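Local coordinates for ORF10 (Moritella marina, PDB 6RIW), which forms the ketosynthase–chain length factor didomain of the polyunsaturated fatty acid synthase subunit PfaC, probably extending acyl chains by 3-oxoacyl-[acyl-carrier-protein] synthase activity, at residues A[691-705]-A[834-846]. Numbering follows the deposited sequence.
Sequences AAVDLSGSIENITLR and IGHTFNASGMASI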
# COMPACT_ATOMS: atom_id res chain seq x y z
N ALA A 691 -2.54 -12.12 6.09
CA ALA A 691 -2.33 -11.45 7.36
C ALA A 691 -2.97 -10.07 7.30
O ALA A 691 -3.26 -9.53 6.22
CB ALA A 691 -0.84 -11.35 7.71
N ALA A 692 -3.23 -9.51 8.46
CA ALA A 692 -3.88 -8.21 8.49
C ALA A 692 -3.36 -7.48 9.71
O ALA A 692 -3.18 -8.09 10.76
CB ALA A 692 -5.40 -8.34 8.58
N VAL A 693 -3.15 -6.17 9.59
CA VAL A 693 -2.68 -5.41 10.74
C VAL A 693 -3.20 -3.99 10.62
O VAL A 693 -3.18 -3.39 9.54
CB VAL A 693 -1.15 -5.43 10.88
CG1 VAL A 693 -0.46 -4.95 9.60
CG2 VAL A 693 -0.69 -4.61 12.08
N ASP A 694 -3.70 -3.46 11.73
CA ASP A 694 -3.99 -2.03 11.82
C ASP A 694 -3.78 -1.65 13.28
O ASP A 694 -4.54 -2.08 14.16
CB ASP A 694 -5.41 -1.69 11.36
CG ASP A 694 -5.56 -0.21 11.02
OD1 ASP A 694 -4.70 0.59 11.49
OD2 ASP A 694 -6.50 0.16 10.28
N LEU A 695 -2.76 -0.86 13.54
CA LEU A 695 -2.59 -0.35 14.90
C LEU A 695 -3.43 0.92 15.04
O LEU A 695 -2.95 2.04 15.20
CB LEU A 695 -1.11 -0.16 15.20
CG LEU A 695 -0.37 -1.50 14.99
CD1 LEU A 695 1.08 -1.44 15.43
CD2 LEU A 695 -1.08 -2.65 15.72
N SER A 696 -4.75 0.70 14.98
CA SER A 696 -5.76 1.76 14.88
C SER A 696 -6.12 2.39 16.23
O SER A 696 -7.14 3.08 16.31
CB SER A 696 -7.02 1.22 14.20
OG SER A 696 -7.28 -0.13 14.56
N GLY A 697 -5.32 2.16 17.27
CA GLY A 697 -5.47 2.93 18.49
C GLY A 697 -4.57 4.15 18.55
O GLY A 697 -4.54 4.82 19.59
N SER A 698 -3.85 4.47 17.48
CA SER A 698 -2.99 5.66 17.47
C SER A 698 -3.82 6.94 17.58
O SER A 698 -4.99 6.98 17.22
CB SER A 698 -2.17 5.73 16.18
OG SER A 698 -3.05 5.76 15.06
N ILE A 699 -3.18 8.02 18.05
CA ILE A 699 -3.92 9.28 18.07
C ILE A 699 -4.25 9.72 16.65
O ILE A 699 -5.29 10.35 16.41
CB ILE A 699 -3.15 10.37 18.84
CG1 ILE A 699 -4.08 11.56 19.12
CG2 ILE A 699 -1.83 10.76 18.10
CD1 ILE A 699 -3.50 12.63 20.07
N GLU A 700 -3.41 9.38 15.69
CA GLU A 700 -3.69 9.75 14.30
C GLU A 700 -4.95 9.06 13.80
O GLU A 700 -5.77 9.68 13.11
CB GLU A 700 -2.50 9.40 13.41
CG GLU A 700 -1.26 10.23 13.68
CD GLU A 700 -0.31 9.62 14.72
OE1 GLU A 700 -0.74 8.75 15.52
OE2 GLU A 700 0.87 10.03 14.73
N ASN A 701 -5.11 7.77 14.12
CA ASN A 701 -6.32 7.11 13.67
C ASN A 701 -7.56 7.62 14.39
O ASN A 701 -8.61 7.76 13.78
CB ASN A 701 -6.26 5.60 13.82
CG ASN A 701 -7.45 4.93 13.15
OD1 ASN A 701 -7.62 5.05 11.93
ND2 ASN A 701 -8.29 4.26 13.93
N ILE A 702 -7.46 7.91 15.69
CA ILE A 702 -8.63 8.44 16.37
C ILE A 702 -9.03 9.79 15.75
O ILE A 702 -10.22 10.04 15.46
CB ILE A 702 -8.39 8.56 17.89
CG1 ILE A 702 -8.81 7.29 18.64
CG2 ILE A 702 -9.32 9.66 18.48
CD1 ILE A 702 -8.15 6.01 18.17
N THR A 703 -8.04 10.65 15.51
CA THR A 703 -8.25 11.92 14.82
C THR A 703 -8.93 11.73 13.46
O THR A 703 -9.92 12.41 13.14
CB THR A 703 -6.89 12.61 14.61
OG1 THR A 703 -6.30 12.88 15.88
CG2 THR A 703 -7.06 13.92 13.84
N LEU A 704 -8.41 10.81 12.66
CA LEU A 704 -8.97 10.57 11.33
C LEU A 704 -10.42 10.08 11.41
O LEU A 704 -11.30 10.59 10.71
CB LEU A 704 -8.10 9.55 10.58
CG LEU A 704 -8.68 9.05 9.25
CD1 LEU A 704 -8.92 10.25 8.30
CD2 LEU A 704 -7.77 8.02 8.60
N ARG A 705 -10.68 9.05 12.22
CA ARG A 705 -11.99 8.43 12.16
C ARG A 705 -13.05 9.29 12.80
O ARG A 705 -14.22 9.20 12.41
CB ARG A 705 -11.96 7.04 12.81
CG ARG A 705 -10.86 6.12 12.20
CD ARG A 705 -11.07 5.87 10.71
NE ARG A 705 -9.97 5.09 10.14
CZ ARG A 705 -9.93 4.60 8.90
NH1 ARG A 705 -10.95 4.80 8.06
NH2 ARG A 705 -8.86 3.92 8.50
N ILE A 834 -13.63 -6.53 20.69
CA ILE A 834 -12.26 -6.04 20.51
C ILE A 834 -12.24 -4.73 19.71
O ILE A 834 -11.18 -4.29 19.27
CB ILE A 834 -11.35 -7.11 19.85
CG1 ILE A 834 -12.01 -7.78 18.64
CG2 ILE A 834 -11.03 -8.24 20.85
CD1 ILE A 834 -11.86 -7.04 17.35
N GLY A 835 -13.40 -4.09 19.55
CA GLY A 835 -13.43 -2.77 18.91
C GLY A 835 -13.25 -2.83 17.39
O GLY A 835 -13.20 -3.89 16.77
N HIS A 836 -13.19 -1.64 16.77
CA HIS A 836 -13.14 -1.50 15.32
C HIS A 836 -11.68 -1.45 14.90
O HIS A 836 -10.99 -0.47 15.19
CB HIS A 836 -13.87 -0.23 14.89
CG HIS A 836 -14.23 -0.19 13.44
ND1 HIS A 836 -13.45 -0.77 12.46
CD2 HIS A 836 -15.30 0.34 12.80
CE1 HIS A 836 -14.02 -0.60 11.28
NE2 HIS A 836 -15.15 0.07 11.45
N THR A 837 -11.19 -2.48 14.20
CA THR A 837 -9.78 -2.51 13.82
C THR A 837 -9.57 -2.13 12.35
O THR A 837 -8.52 -2.44 11.78
CB THR A 837 -9.17 -3.89 14.14
OG1 THR A 837 -9.84 -4.92 13.40
CG2 THR A 837 -9.32 -4.19 15.65
N PHE A 838 -10.55 -1.46 11.74
CA PHE A 838 -10.45 -0.80 10.45
C PHE A 838 -9.81 -1.67 9.36
O PHE A 838 -10.47 -2.58 8.85
CB PHE A 838 -9.76 0.56 10.68
CG PHE A 838 -10.70 1.51 11.38
CD1 PHE A 838 -11.77 2.05 10.66
CD2 PHE A 838 -10.64 1.70 12.76
CE1 PHE A 838 -12.71 2.86 11.31
CE2 PHE A 838 -11.60 2.50 13.42
CZ PHE A 838 -12.63 3.07 12.70
N ASN A 839 -8.56 -1.41 8.97
CA ASN A 839 -8.05 -2.21 7.85
C ASN A 839 -7.88 -3.69 8.18
O ASN A 839 -7.79 -4.52 7.26
CB ASN A 839 -6.73 -1.62 7.35
CG ASN A 839 -6.93 -0.24 6.76
OD1 ASN A 839 -7.75 -0.08 5.87
ND2 ASN A 839 -6.21 0.76 7.26
N ALA A 840 -7.84 -4.05 9.45
CA ALA A 840 -7.81 -5.46 9.83
C ALA A 840 -9.19 -6.01 10.22
O ALA A 840 -9.28 -7.16 10.66
CB ALA A 840 -6.81 -5.65 10.99
N SER A 841 -10.26 -5.21 10.11
CA SER A 841 -11.54 -5.61 10.70
C SER A 841 -12.11 -6.87 10.06
O SER A 841 -12.79 -7.65 10.73
CB SER A 841 -12.58 -4.48 10.60
OG SER A 841 -12.70 -4.03 9.26
N GLY A 842 -11.87 -7.08 8.76
CA GLY A 842 -12.34 -8.32 8.15
C GLY A 842 -11.71 -9.57 8.75
O GLY A 842 -12.36 -10.62 8.82
N MET A 843 -10.46 -9.47 9.20
CA MET A 843 -9.80 -10.62 9.80
C MET A 843 -10.40 -10.96 11.17
O MET A 843 -10.61 -12.14 11.49
CB MET A 843 -8.29 -10.38 9.91
CG MET A 843 -7.46 -11.63 10.20
SD MET A 843 -7.66 -12.91 8.95
CE MET A 843 -6.75 -12.15 7.58
N ALA A 844 -10.68 -9.94 12.00
CA ALA A 844 -11.35 -10.20 13.27
C ALA A 844 -12.67 -10.95 13.07
O ALA A 844 -12.96 -11.90 13.81
CB ALA A 844 -11.61 -8.89 14.02
N SER A 845 -13.48 -10.52 12.10
CA SER A 845 -14.77 -11.18 11.86
C SER A 845 -14.59 -12.61 11.37
O SER A 845 -15.34 -13.51 11.78
CB SER A 845 -15.58 -10.41 10.83
OG SER A 845 -15.81 -9.09 11.26
N ILE A 846 -13.66 -12.82 10.44
CA ILE A 846 -13.44 -14.17 9.91
C ILE A 846 -12.96 -15.10 11.01
O ILE A 846 -13.44 -16.24 11.14
CB ILE A 846 -12.45 -14.13 8.73
CG1 ILE A 846 -13.15 -13.58 7.48
CG2 ILE A 846 -11.86 -15.55 8.46
CD1 ILE A 846 -12.20 -13.34 6.27
O HOH W 1 -3.42 -0.85 8.56
O HOH W 2 -7.59 3.37 5.99
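R705 lays its guanidinium almost flat on the ring of F838, planes 12° apart and centres 4.3 Å apart, a cation-pi stack. The arginine chain bends at chi2, which brings its methylenes over the same face: CD sits 3.9 Å from the F838 ring centroid, a CH-pi contact. H836 covers the opposite face, so the phenyl is sandwiched between imidazole and guanidinium. N701 helps to hold the guanidinium in this orientation. Its OD1 accepts from R705 NE at 3.0 Å, while its ND2 reaches back to S696 O at 2.9 Å, tying the helix to the turn before it. Further along, D694 puts CG anti to its backbone N (chi1 -161°), and OD2 takes the N839 N-H at 2.9 Å through its anti lone pair, a fairly straight bond (161°). One water bridges R705 NH2 and N839 ND2. Beyond the carboxylate the contact turns apolar, A692 CB packing 3.8 Å from M843 CB and also against A840. In the second thiolase-fold KS3 domain, probably the chain length factor, the loop entering helix 841-854 and that helix's first turn thus pack on the end of strand 687-694 and helix 699-706; W739 meets F838 edge-to-face, and strand 741-752 and V669 of helix 668-682 flank M843.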